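Local coordinates for protein alpha-glucosidase (Pseudoalteromonas sp. K8, PDB 5HQA) that hydrolyses alpha-glucosidic linkages as a calcium-binding, chloride-activated glycoside hydrolase of family 97, held here with the inhibitor acarbose, at residues Ile269-His274 / Ala531-Asn536; Gly493-Ser498 / Asp542-Ile547; Asp284-Thr289 / Tyr334-Ile339; Asp298-Tyr303 / Thr349-Ile354. One frame throughout, in Å; residues are numbered along the deposited sequence. Where two conformers were deposited one is given.

In the fold
All four contacts belong to the barrel portion of the enzyme, and they illustrate how packing around a barrel connects to a sugar pocket. Contact 1 contributes Trp270 and His274 to the glycan pocket, both bonded to AC1. Contact 2, its centre 12 Å away, joins it by a probable hydrogen bond of 2.7 Å between Asp532 OD2 and Phe495 N. Contact 3 lies 16 Å from contact 1 between centres and abuts it where Ile269 CG2 sits 3.6 Å from Gly287 C. Contact 4 meets contact 1 at Pro534 and Phe299, and contact 2 at Phe544 and Phe299, whose CZ atoms are 3.8 Å apart. Contacts 2 and 3 do not touch, their nearest atoms about 15 Å apart.

Contact 1: residues Ile269-His274 / Ala531-Asn536; sequences IWWGMH and ADLPKN. With AC1 (4,6-dideoxy-4-{[(1S,4R,5S,6S)-4,5,6-trihydroxy-3-(hydroxymethyl)cyclohex-2-en-1-yl]amino}-alpha-D-glucopyranose), chain B.
Water carries the hydrogen bonds between Trp271 and the loop at Ala531 and Asp532. One molecule accepts from the indole NE1 of Trp271 at 2.9 Å and donates to Asp532 OD1, while a second bridges Trp271 N and Ala531 O. The indole and carboxylate planes stand 79° apart. Asp532 OD1 also receives Leu533 N and Asn536 ND2 from one face of its plane, which should fix the carboxylate's rotation. Leu533 CD2 packs 3.8 Å from Gly272 N at the start of the helix.

The Trp270 ring, its CG anti to the backbone N (chi1 179°), spans from this packing to the sugar: CZ3 lies 3.8 Å from Ala531 CB, and NE1 donates to O3B of AC1, the pseudo-disaccharide unit of acarbose, at 3.1 Å and weakly to O4. His274 NE2 holds the same O4 at 2.9 Å, and His274 CD2 lies over one face of the indole, toward its rim. Losing the indole of Trp270 to a serine is likely to leave O3B without this donor and open a gap beside Ala531 CB. Tryptophan and histidine thus form part of a glycan pocket following strand 264-269, the C-terminal strand-end location of TIM-barrel active sites.

Contact 2: residues Gly493-Ser498 / Asp542-Ile547; sequences GIFDLS and DAFQFI
Phe495 and the helix 541-549 meet through one aromatic ring, in a buried contact between a long loop and a helix of the TIM-barrel domain. The apolar interactions come first. The far end of the Phe495 ring is presented to Ala543 and Phe544, neighbours in the helix, and to Ile547 one turn further on: CZ lies 3.8 Å from Ala543 CB, CE2 lies 4.0 Å from Phe544 CB, and CE1 lies 3.8 Å from Ile547 CD1. Phe495 and Ile547 approach from opposite directions. In Ile547 the CG1 branch is anti to the carbonyl carbon and CD1 continues it in an extended line (chi2 -179°), which carries the methyl to the ring. Leu513 and Leu517 of helix 513-522 also pack on Phe495, so the ring is shared between two helices. With a glycine in place of Phe495, a gap would probably open beside Ala543 CB and Ile547 CD1, and Leu513 and Leu517 would lose the ring they pack on.

The second kind of contact sets a ring against backbone. Phe544 N sits in the plane of the Phe495 ring at its edge, 3.6 Å from CE2, a close approach rather than a bond.

Polar interactions hold the loop in shape instead of joining the segments. The Asp532 carboxylate, through OD2, accepts from both Phe495 N and Asp496 N, which should steady the backbone from which the ring projects. Farther along, Asp496 closes an Asx turn: its OD1 accepts from Ser498 N at 2.9 Å, with the amide lying 45° out of the carboxylate plane.

Contact 3: residues Asp284-Thr289 / Tyr334-Ile339; sequences DKHGAT and YDDFDI
His286 and Asp336 make the one hydrogen bond between these two loops. His286 ND1 donates to Asp336 OD2 at 2.8 Å in an essentially straight bond of 179°, on the syn side of the carboxylate, and the acceptor lies in the imidazole plane. Ring and carboxylate are only 16° from coplanar. The carboxylate is brought there by CG standing between the backbone N and the carbonyl carbon of Asp336 (chi1 56°). The other ring nitrogen, NE2, is bound to Gly312 O; with a carbonyl there and a carboxylate at ND1, the imidazole would plausibly carry both protons. Tyr334 comes obliquely at the same ring, its CD2 3.5 Å from His286 CE1, while Ala288 N sits over the centre of one imidazole face. Thr289 is closely packed too: its CG2 touches Asp336 OD2 at 3.5 Å, and its CA makes a CA-H...O contact of 3.3 Å with Asp336 O, which also binds Thr290 OG1.

Residues 284-289 lie between strand 264-269 and helix 290-303, beyond the short helix 271-274, and residues 334-339 between strand 307-310 and helix 339-349; both are in beta-to-alpha connections of the TIM barrel. Thr289 caps helix 290-303 through OG1 to Asn292 N.

On the buried side, the ring carbon Phe337 CD2 packs 3.6 Å from the backbone carbonyl Ala288 O and, more distantly, 4.2 Å from the methyl Ala288 CB; the two apolar side chains rest on Val310. The solvent side is looser: Asp336 is partly exposed at the rim of the His286 bond, Asp335 is exposed in the type I turn from Tyr334 to Phe337, and exposed Asp338 caps helix 339-349 through OD1 to Ala341 N.

Contact 4: residues Asp298-Tyr303 / Thr349-Ile354; sequences DFAAKY and TGVQLI
Val351 meets Ala300 and Ala301 with both of its methyl branches, and its path outward from the backbone accounts for most of the contact. CB points at the helix 290-303 and there the chain forks. CG1, anti to the backbone N (chi1 176°), lies 3.6 Å from Ala300 CB. CG2, anti instead to the carbonyl carbon, settles against the backbone of the helix, 3.4 Å from Ala301 N, and touches Ala301 CB at 3.7 Å. The small alanine side chains allow the valine to come this close to the helix. Val351 and Ala300 both pack on Val308 as well, so the contact ties helix 290-303 to the residues entering strand 352-358, beside strand 307-310.

At the edge, Ala301 CB lies 3.9 Å from Thr349 O. Thr349 ends helix 339-349 and forms an ST turn, its OG1 accepting from Val351 N at 3.2 Å while also bonded to Tyr345 O; this closes the bend, with Gly350 at positive phi, that leads into strand 352-358. Asp298 OD1, bonded to Tyr345 OH, merely touches Thr349 CG2. Between the segments the attraction is thus apolar and depends on shape, with the polar groups spent on shaping the turn and on Tyr345.

Contact 1: residues Ile269-His274 / Ala531-Asn536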
# COMPACT_ATOMS: atom_id res chain seq x y z
N ILE A 269 4.31 -14.11 16.87
CA ILE A 269 4.29 -15.55 16.63
C ILE A 269 3.71 -15.69 15.23
O ILE A 269 2.50 -15.56 15.03
CB ILE A 269 3.48 -16.30 17.68
CG1 ILE A 269 4.16 -16.15 19.04
CG2 ILE A 269 3.34 -17.77 17.31
CD1 ILE A 269 3.32 -16.63 20.22
N TRP A 270 4.59 -15.89 14.25
CA TRP A 270 4.25 -15.66 12.85
C TRP A 270 5.23 -16.35 11.92
O TRP A 270 4.88 -17.33 11.25
CB TRP A 270 4.20 -14.15 12.56
CG TRP A 270 3.87 -13.89 11.13
CD1 TRP A 270 2.66 -14.07 10.52
CD2 TRP A 270 4.78 -13.46 10.09
NE1 TRP A 270 2.75 -13.77 9.18
CE2 TRP A 270 4.04 -13.40 8.89
CE3 TRP A 270 6.14 -13.13 10.07
CZ2 TRP A 270 4.61 -13.01 7.68
CZ3 TRP A 270 6.71 -12.75 8.86
CH2 TRP A 270 5.95 -12.70 7.68
N TRP A 271 6.48 -15.87 11.87
CA TRP A 271 7.47 -16.41 10.94
C TRP A 271 7.71 -17.90 11.19
O TRP A 271 7.95 -18.66 10.24
CB TRP A 271 8.77 -15.63 11.09
CG TRP A 271 9.88 -15.93 10.12
CD1 TRP A 271 11.12 -16.43 10.43
CD2 TRP A 271 9.89 -15.67 8.72
NE1 TRP A 271 11.89 -16.52 9.30
CE2 TRP A 271 11.16 -16.06 8.23
CE3 TRP A 271 8.95 -15.15 7.81
CZ2 TRP A 271 11.52 -15.95 6.89
CZ3 TRP A 271 9.31 -15.04 6.47
CH2 TRP A 271 10.58 -15.43 6.03
N GLY A 272 7.67 -18.32 12.46
CA GLY A 272 7.86 -19.73 12.76
C GLY A 272 6.88 -20.64 12.03
O GLY A 272 7.24 -21.75 11.64
N MET A 273 5.64 -20.18 11.85
CA MET A 273 4.71 -20.97 11.05
C MET A 273 5.09 -20.95 9.58
O MET A 273 4.96 -21.96 8.89
CB MET A 273 3.27 -20.47 11.23
CG MET A 273 2.61 -20.94 12.53
SD MET A 273 2.96 -19.82 13.91
CE MET A 273 1.83 -18.47 13.54
N HIS A 274 5.58 -19.81 9.08
CA HIS A 274 5.95 -19.74 7.67
C HIS A 274 7.19 -20.58 7.35
O HIS A 274 7.31 -21.09 6.23
CB HIS A 274 6.16 -18.29 7.25
CG HIS A 274 4.88 -17.55 7.07
ND1 HIS A 274 4.19 -17.56 5.88
CD2 HIS A 274 4.13 -16.85 7.95
CE1 HIS A 274 3.07 -16.86 6.03
NE2 HIS A 274 3.01 -16.42 7.27
N ALA A 531 10.25 -9.13 11.91
CA ALA A 531 9.57 -10.36 11.54
C ALA A 531 10.23 -11.63 12.05
O ALA A 531 9.58 -12.68 12.07
CB ALA A 531 9.45 -10.43 10.01
N ASP A 532 11.51 -11.58 12.45
CA ASP A 532 12.23 -12.82 12.69
C ASP A 532 11.92 -13.40 14.07
O ASP A 532 11.29 -12.77 14.92
CB ASP A 532 13.73 -12.60 12.56
CG ASP A 532 14.47 -13.81 12.03
OD1 ASP A 532 13.94 -14.94 12.13
OD2 ASP A 532 15.59 -13.63 11.51
N LEU A 533 12.39 -14.62 14.29
CA LEU A 533 12.32 -15.22 15.62
C LEU A 533 13.19 -14.43 16.59
O LEU A 533 14.30 -14.01 16.22
CB LEU A 533 12.80 -16.68 15.57
CG LEU A 533 12.22 -17.56 14.46
CD1 LEU A 533 12.80 -18.97 14.53
CD2 LEU A 533 10.72 -17.58 14.58
N PRO A 534 12.73 -14.20 17.82
CA PRO A 534 13.54 -13.42 18.78
C PRO A 534 14.98 -13.90 18.91
O PRO A 534 15.90 -13.06 18.96
CB PRO A 534 12.76 -13.58 20.09
CG PRO A 534 11.33 -13.73 19.63
CD PRO A 534 11.41 -14.56 18.37
N LYS A 535 15.22 -15.21 18.95
CA LYS A 535 16.59 -15.69 19.13
C LYS A 535 17.50 -15.23 18.00
O LYS A 535 18.71 -15.09 18.20
CB LYS A 535 16.61 -17.21 19.23
CG LYS A 535 16.19 -17.92 17.96
CD LYS A 535 16.26 -19.44 18.12
CE LYS A 535 15.84 -20.13 16.84
NZ LYS A 535 15.90 -21.61 16.95
N ASN A 536 16.94 -14.99 16.81
CA ASN A 536 17.77 -14.55 15.69
C ASN A 536 18.20 -13.10 15.84
O ASN A 536 19.26 -12.71 15.34
CB ASN A 536 17.04 -14.79 14.38
CG ASN A 536 16.90 -16.27 14.08
OD1 ASN A 536 17.76 -17.05 14.50
ND2 ASN A 536 15.84 -16.66 13.39
C1 AC1 B . -1.33 -18.17 0.30
O2 AC1 B . -1.55 -16.43 -1.33
C2 AC1 B . -1.70 -16.72 0.07
C4A AC1 B . -0.50 -14.80 7.32
C3 AC1 B . -0.87 -15.79 0.92
O3 AC1 B . -1.19 -14.42 0.63
C4 AC1 B . -1.07 -16.12 2.38
N4A AC1 B . -0.51 -15.07 3.30
C5 AC1 B . -0.32 -17.44 2.48
O5 AC1 B . -1.12 -18.47 1.76
C6 AC1 B . -0.09 -17.92 3.88
C1B AC1 B . -1.45 -14.62 4.39
C2B AC1 B . -0.75 -13.41 5.28
O2B AC1 B . -0.25 -12.43 4.37
C3B AC1 B . 0.23 -13.92 6.16
O3B AC1 B . 0.99 -12.88 6.82
O4 AC1 B . 0.46 -15.43 8.13
C5B AC1 B . -1.41 -15.80 6.79
C7B AC1 B . -1.91 -15.66 5.25
C6B AC1 B . -2.30 -16.54 7.79
O6B AC1 B . -3.29 -15.66 8.22
O HOH W 1 14.67 -16.68 10.00
O HOH W 2 7.66 -13.88 13.49

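Contact 2: residues Gly493-Ser498 / Asp542-Ile547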
# COMPACT_ATOMS: atom_id res chain seq x y z
N GLY A 493 13.05 -7.29 8.22
CA GLY A 493 13.91 -7.57 9.35
C GLY A 493 14.26 -9.03 9.59
O GLY A 493 14.40 -9.44 10.75
N ILE A 494 14.42 -9.83 8.54
CA ILE A 494 14.86 -11.21 8.73
C ILE A 494 16.38 -11.21 8.90
O ILE A 494 17.12 -10.75 8.02
CB ILE A 494 14.43 -12.11 7.56
CG1 ILE A 494 12.90 -12.23 7.51
CG2 ILE A 494 15.04 -13.50 7.68
CD1 ILE A 494 12.29 -12.82 8.78
N PHE A 495 16.84 -11.72 10.04
CA PHE A 495 18.26 -11.77 10.37
C PHE A 495 18.89 -13.13 10.10
O PHE A 495 20.07 -13.18 9.76
CB PHE A 495 18.49 -11.44 11.85
CG PHE A 495 18.64 -9.97 12.13
CD1 PHE A 495 18.15 -9.03 11.24
CD2 PHE A 495 19.29 -9.53 13.27
CE1 PHE A 495 18.28 -7.67 11.50
CE2 PHE A 495 19.44 -8.17 13.53
CZ PHE A 495 18.94 -7.24 12.65
N ASP A 496 18.15 -14.22 10.28
CA ASP A 496 18.63 -15.53 9.87
C ASP A 496 18.13 -15.77 8.45
O ASP A 496 16.96 -16.10 8.23
CB ASP A 496 18.18 -16.63 10.83
CG ASP A 496 18.58 -18.02 10.33
OD1 ASP A 496 19.46 -18.11 9.45
OD2 ASP A 496 18.01 -19.03 10.83
N LEU A 497 19.03 -15.58 7.48
CA LEU A 497 18.73 -15.79 6.08
C LEU A 497 19.07 -17.19 5.61
O LEU A 497 18.97 -17.48 4.42
CB LEU A 497 19.50 -14.77 5.23
CG LEU A 497 19.29 -13.31 5.60
CD1 LEU A 497 20.39 -12.48 4.98
CD2 LEU A 497 17.93 -12.84 5.11
N SER A 498 19.47 -18.08 6.53
CA SER A 498 20.10 -19.35 6.20
C SER A 498 19.24 -20.57 6.52
O SER A 498 19.73 -21.69 6.40
CB SER A 498 21.44 -19.50 6.93
OG SER A 498 22.32 -18.43 6.64
N ASP A 542 24.22 -5.94 17.58
CA ASP A 542 24.65 -4.66 17.03
C ASP A 542 23.78 -4.25 15.85
O ASP A 542 23.34 -3.09 15.76
CB ASP A 542 26.12 -4.73 16.60
CG ASP A 542 27.06 -4.85 17.80
OD1 ASP A 542 26.78 -4.24 18.87
OD2 ASP A 542 28.09 -5.55 17.68
N ALA A 543 23.51 -5.19 14.95
CA ALA A 543 22.59 -4.91 13.85
C ALA A 543 21.19 -4.64 14.37
O ALA A 543 20.48 -3.77 13.85
CB ALA A 543 22.57 -6.09 12.87
N PHE A 544 20.77 -5.38 15.40
CA PHE A 544 19.43 -5.22 15.95
C PHE A 544 19.21 -3.82 16.50
O PHE A 544 18.06 -3.35 16.56
CB PHE A 544 19.20 -6.28 17.04
CG PHE A 544 17.76 -6.40 17.49
CD1 PHE A 544 16.73 -6.43 16.57
CD2 PHE A 544 17.46 -6.52 18.84
CE1 PHE A 544 15.42 -6.56 16.99
CE2 PHE A 544 16.15 -6.65 19.27
CZ PHE A 544 15.13 -6.66 18.34
N GLN A 545 20.28 -3.14 16.90
CA GLN A 545 20.15 -1.79 17.46
C GLN A 545 19.47 -0.84 16.48
O GLN A 545 18.71 0.05 16.90
CB GLN A 545 21.51 -1.25 17.88
CG GLN A 545 21.44 0.06 18.66
CD GLN A 545 20.74 -0.12 20.00
OE1 GLN A 545 21.16 -0.92 20.84
NE2 GLN A 545 19.67 0.64 20.21
N PHE A 546 19.70 -1.00 15.17
CA PHE A 546 19.02 -0.11 14.23
C PHE A 546 17.51 -0.30 14.29
O PHE A 546 16.76 0.68 14.26
CB PHE A 546 19.50 -0.32 12.80
CG PHE A 546 18.86 0.65 11.85
CD1 PHE A 546 19.30 1.98 11.80
CD2 PHE A 546 17.79 0.28 11.05
CE1 PHE A 546 18.69 2.90 10.95
CE2 PHE A 546 17.17 1.19 10.20
CZ PHE A 546 17.63 2.51 10.15
N ILE A 547 17.05 -1.55 14.36
CA ILE A 547 15.62 -1.80 14.43
C ILE A 547 15.05 -1.25 15.73
O ILE A 547 13.94 -0.70 15.76
CB ILE A 547 15.34 -3.31 14.28
CG1 ILE A 547 15.86 -3.80 12.93
CG2 ILE A 547 13.84 -3.59 14.41
CD1 ILE A 547 15.60 -5.30 12.67

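Contact 3: residues Asp284-Thr289 / Tyr334-Ile339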
# COMPACT_ATOMS: atom_id res chain seq x y z
N ASP A 284 1.70 -30.42 19.05
CA ASP A 284 2.99 -30.28 19.73
C ASP A 284 3.79 -29.07 19.26
O ASP A 284 4.68 -28.62 19.98
CB ASP A 284 3.82 -31.54 19.54
CG ASP A 284 3.19 -32.76 20.18
OD1 ASP A 284 2.39 -32.59 21.12
OD2 ASP A 284 3.51 -33.89 19.74
N LYS A 285 3.51 -28.55 18.07
CA LYS A 285 4.26 -27.42 17.53
C LYS A 285 3.40 -26.16 17.43
O LYS A 285 3.79 -25.21 16.74
CB LYS A 285 4.84 -27.77 16.17
CG LYS A 285 5.90 -28.87 16.20
CD LYS A 285 6.27 -29.32 14.78
CE LYS A 285 6.58 -28.13 13.86
NZ LYS A 285 6.71 -28.52 12.42
N HIS A 286 2.25 -26.13 18.10
CA HIS A 286 1.34 -24.99 18.00
C HIS A 286 2.05 -23.70 18.41
O HIS A 286 2.65 -23.63 19.48
CB HIS A 286 0.11 -25.23 18.88
CG HIS A 286 -0.98 -24.23 18.67
ND1 HIS A 286 -1.86 -23.86 19.66
CD2 HIS A 286 -1.33 -23.51 17.57
CE1 HIS A 286 -2.71 -22.97 19.19
NE2 HIS A 286 -2.41 -22.74 17.92
N GLY A 287 1.98 -22.69 17.55
CA GLY A 287 2.65 -21.43 17.87
C GLY A 287 1.95 -20.65 18.98
O GLY A 287 2.58 -20.17 19.92
N ALA A 288 0.62 -20.54 18.88
CA ALA A 288 -0.17 -19.62 19.71
C ALA A 288 -0.52 -20.28 21.04
O ALA A 288 -1.65 -20.72 21.28
CB ALA A 288 -1.43 -19.19 18.96
N THR A 289 0.46 -20.33 21.94
CA THR A 289 0.22 -20.78 23.30
C THR A 289 0.46 -19.64 24.27
O THR A 289 1.15 -18.67 23.97
CB THR A 289 1.14 -21.95 23.67
OG1 THR A 289 2.48 -21.47 23.83
CG2 THR A 289 1.10 -23.01 22.59
N TYR A 334 -8.24 -21.48 21.18
CA TYR A 334 -7.80 -22.82 21.54
C TYR A 334 -7.61 -22.91 23.06
O TYR A 334 -7.38 -21.91 23.75
CB TYR A 334 -6.49 -23.17 20.84
CG TYR A 334 -6.59 -23.52 19.37
CD1 TYR A 334 -7.17 -24.71 18.96
CD2 TYR A 334 -6.06 -22.69 18.39
CE1 TYR A 334 -7.25 -25.06 17.62
CE2 TYR A 334 -6.13 -23.02 17.04
CZ TYR A 334 -6.73 -24.21 16.66
OH TYR A 334 -6.81 -24.57 15.32
N ASP A 335 -7.66 -24.14 23.57
CA ASP A 335 -7.51 -24.36 25.00
C ASP A 335 -6.13 -23.98 25.53
O ASP A 335 -5.99 -23.76 26.74
CB ASP A 335 -7.79 -25.82 25.36
CG ASP A 335 -9.24 -26.18 25.20
OD1 ASP A 335 -10.07 -25.24 25.09
OD2 ASP A 335 -9.55 -27.39 25.19
N ASP A 336 -5.11 -23.91 24.67
CA ASP A 336 -3.78 -23.57 25.14
C ASP A 336 -3.47 -22.09 24.98
O ASP A 336 -2.32 -21.68 25.17
CB ASP A 336 -2.72 -24.44 24.45
CG ASP A 336 -2.77 -24.35 22.93
OD1 ASP A 336 -3.72 -23.74 22.39
OD2 ASP A 336 -1.85 -24.90 22.29
N PHE A 337 -4.47 -21.28 24.66
CA PHE A 337 -4.31 -19.83 24.52
C PHE A 337 -5.26 -19.16 25.51
O PHE A 337 -6.47 -19.06 25.25
CB PHE A 337 -4.60 -19.40 23.08
CG PHE A 337 -4.23 -17.97 22.80
CD1 PHE A 337 -5.20 -16.98 22.80
CD2 PHE A 337 -2.92 -17.62 22.53
CE1 PHE A 337 -4.86 -15.66 22.53
CE2 PHE A 337 -2.58 -16.30 22.25
CZ PHE A 337 -3.55 -15.33 22.25
N ASP A 338 -4.72 -18.69 26.63
CA ASP A 338 -5.50 -18.15 27.74
C ASP A 338 -5.58 -16.64 27.58
O ASP A 338 -4.69 -15.91 28.03
CB ASP A 338 -4.86 -18.56 29.07
CG ASP A 338 -5.69 -18.17 30.29
OD1 ASP A 338 -6.55 -17.28 30.19
OD2 ASP A 338 -5.45 -18.77 31.36
N ILE A 339 -6.66 -16.15 26.97
CA ILE A 339 -6.68 -14.74 26.58
C ILE A 339 -6.86 -13.83 27.79
O ILE A 339 -6.40 -12.68 27.78
CB ILE A 339 -7.75 -14.50 25.49
CG1 ILE A 339 -7.47 -13.18 24.75
CG2 ILE A 339 -9.16 -14.50 26.08
CD1 ILE A 339 -8.31 -12.95 23.50

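Contact 4: residues Asp298-Tyr303 / Thr349-Ile354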
# COMPACT_ATOMS: atom_id res chain seq x y z
N ASP A 298 7.70 -10.71 26.80
CA ASP A 298 8.90 -10.38 27.57
C ASP A 298 9.97 -9.78 26.66
O ASP A 298 10.60 -8.77 27.00
CB ASP A 298 9.44 -11.62 28.27
CG ASP A 298 8.56 -12.09 29.41
OD1 ASP A 298 7.79 -11.27 29.96
OD2 ASP A 298 8.64 -13.29 29.77
N PHE A 299 10.18 -10.40 25.50
CA PHE A 299 11.16 -9.89 24.55
C PHE A 299 10.77 -8.50 24.07
O PHE A 299 11.60 -7.59 24.02
CB PHE A 299 11.28 -10.87 23.37
CG PHE A 299 12.29 -10.46 22.33
CD1 PHE A 299 13.61 -10.87 22.43
CD2 PHE A 299 11.92 -9.68 21.24
CE1 PHE A 299 14.54 -10.51 21.47
CE2 PHE A 299 12.85 -9.31 20.28
CZ PHE A 299 14.16 -9.73 20.40
N ALA A 300 9.49 -8.33 23.70
CA ALA A 300 9.03 -7.02 23.24
C ALA A 300 9.22 -5.95 24.31
O ALA A 300 9.67 -4.84 24.00
CB ALA A 300 7.56 -7.10 22.82
N ALA A 301 8.92 -6.28 25.56
CA ALA A 301 9.09 -5.30 26.63
C ALA A 301 10.55 -4.92 26.80
O ALA A 301 10.88 -3.75 27.03
CB ALA A 301 8.51 -5.84 27.94
N LYS A 302 11.46 -5.90 26.69
CA LYS A 302 12.87 -5.61 26.92
C LYS A 302 13.48 -4.80 25.78
O LYS A 302 14.35 -3.95 26.03
CB LYS A 302 13.63 -6.92 27.12
CG LYS A 302 15.13 -6.75 27.32
CD LYS A 302 15.79 -8.06 27.72
CE LYS A 302 17.28 -7.85 27.99
NZ LYS A 302 17.89 -9.04 28.63
N TYR A 303 13.03 -5.01 24.55
CA TYR A 303 13.71 -4.44 23.39
C TYR A 303 12.92 -3.34 22.70
O TYR A 303 13.35 -2.85 21.65
CB TYR A 303 14.08 -5.56 22.41
CG TYR A 303 15.17 -6.43 23.00
CD1 TYR A 303 16.48 -5.96 23.09
CD2 TYR A 303 14.89 -7.69 23.51
CE1 TYR A 303 17.48 -6.74 23.64
CE2 TYR A 303 15.89 -8.48 24.07
CZ TYR A 303 17.19 -8.00 24.13
OH TYR A 303 18.19 -8.76 24.67
N THR A 349 3.23 -6.02 31.43
CA THR A 349 4.42 -5.78 30.62
C THR A 349 4.35 -4.50 29.82
O THR A 349 5.39 -4.02 29.36
CB THR A 349 4.65 -6.94 29.65
OG1 THR A 349 3.54 -7.03 28.74
CG2 THR A 349 4.82 -8.26 30.39
N GLY A 350 3.16 -3.93 29.62
CA GLY A 350 3.01 -2.80 28.73
C GLY A 350 3.08 -3.14 27.26
O GLY A 350 3.12 -2.23 26.43
N VAL A 351 3.11 -4.42 26.92
CA VAL A 351 3.15 -4.89 25.54
C VAL A 351 1.76 -5.38 25.18
O VAL A 351 1.17 -6.17 25.92
CB VAL A 351 4.18 -6.02 25.37
CG1 VAL A 351 4.13 -6.55 23.93
CG2 VAL A 351 5.57 -5.53 25.76
N GLN A 352 1.24 -4.95 24.04
CA GLN A 352 -0.12 -5.34 23.72
C GLN A 352 -0.16 -6.60 22.87
O GLN A 352 0.78 -6.90 22.12
CB GLN A 352 -0.86 -4.21 23.03
CG GLN A 352 -1.52 -3.32 24.05
CD GLN A 352 -2.19 -2.19 23.40
OE1 GLN A 352 -1.54 -1.35 22.80
NE2 GLN A 352 -3.52 -2.17 23.46
N LEU A 353 -1.25 -7.35 23.01
CA LEU A 353 -1.57 -8.39 22.05
C LEU A 353 -2.14 -7.74 20.80
O LEU A 353 -3.00 -6.86 20.89
CB LEU A 353 -2.57 -9.37 22.66
CG LEU A 353 -3.12 -10.47 21.76
CD1 LEU A 353 -2.03 -11.45 21.36
CD2 LEU A 353 -4.26 -11.19 22.47
N ILE A 354 -1.64 -8.15 19.63
CA ILE A 354 -2.19 -7.71 18.36
C ILE A 354 -3.08 -8.84 17.85
O ILE A 354 -2.65 -9.99 17.77
CB ILE A 354 -1.08 -7.35 17.36
CG1 ILE A 354 -0.36 -6.09 17.84
CG2 ILE A 354 -1.64 -7.16 15.96
CD1 ILE A 354 0.93 -5.82 17.13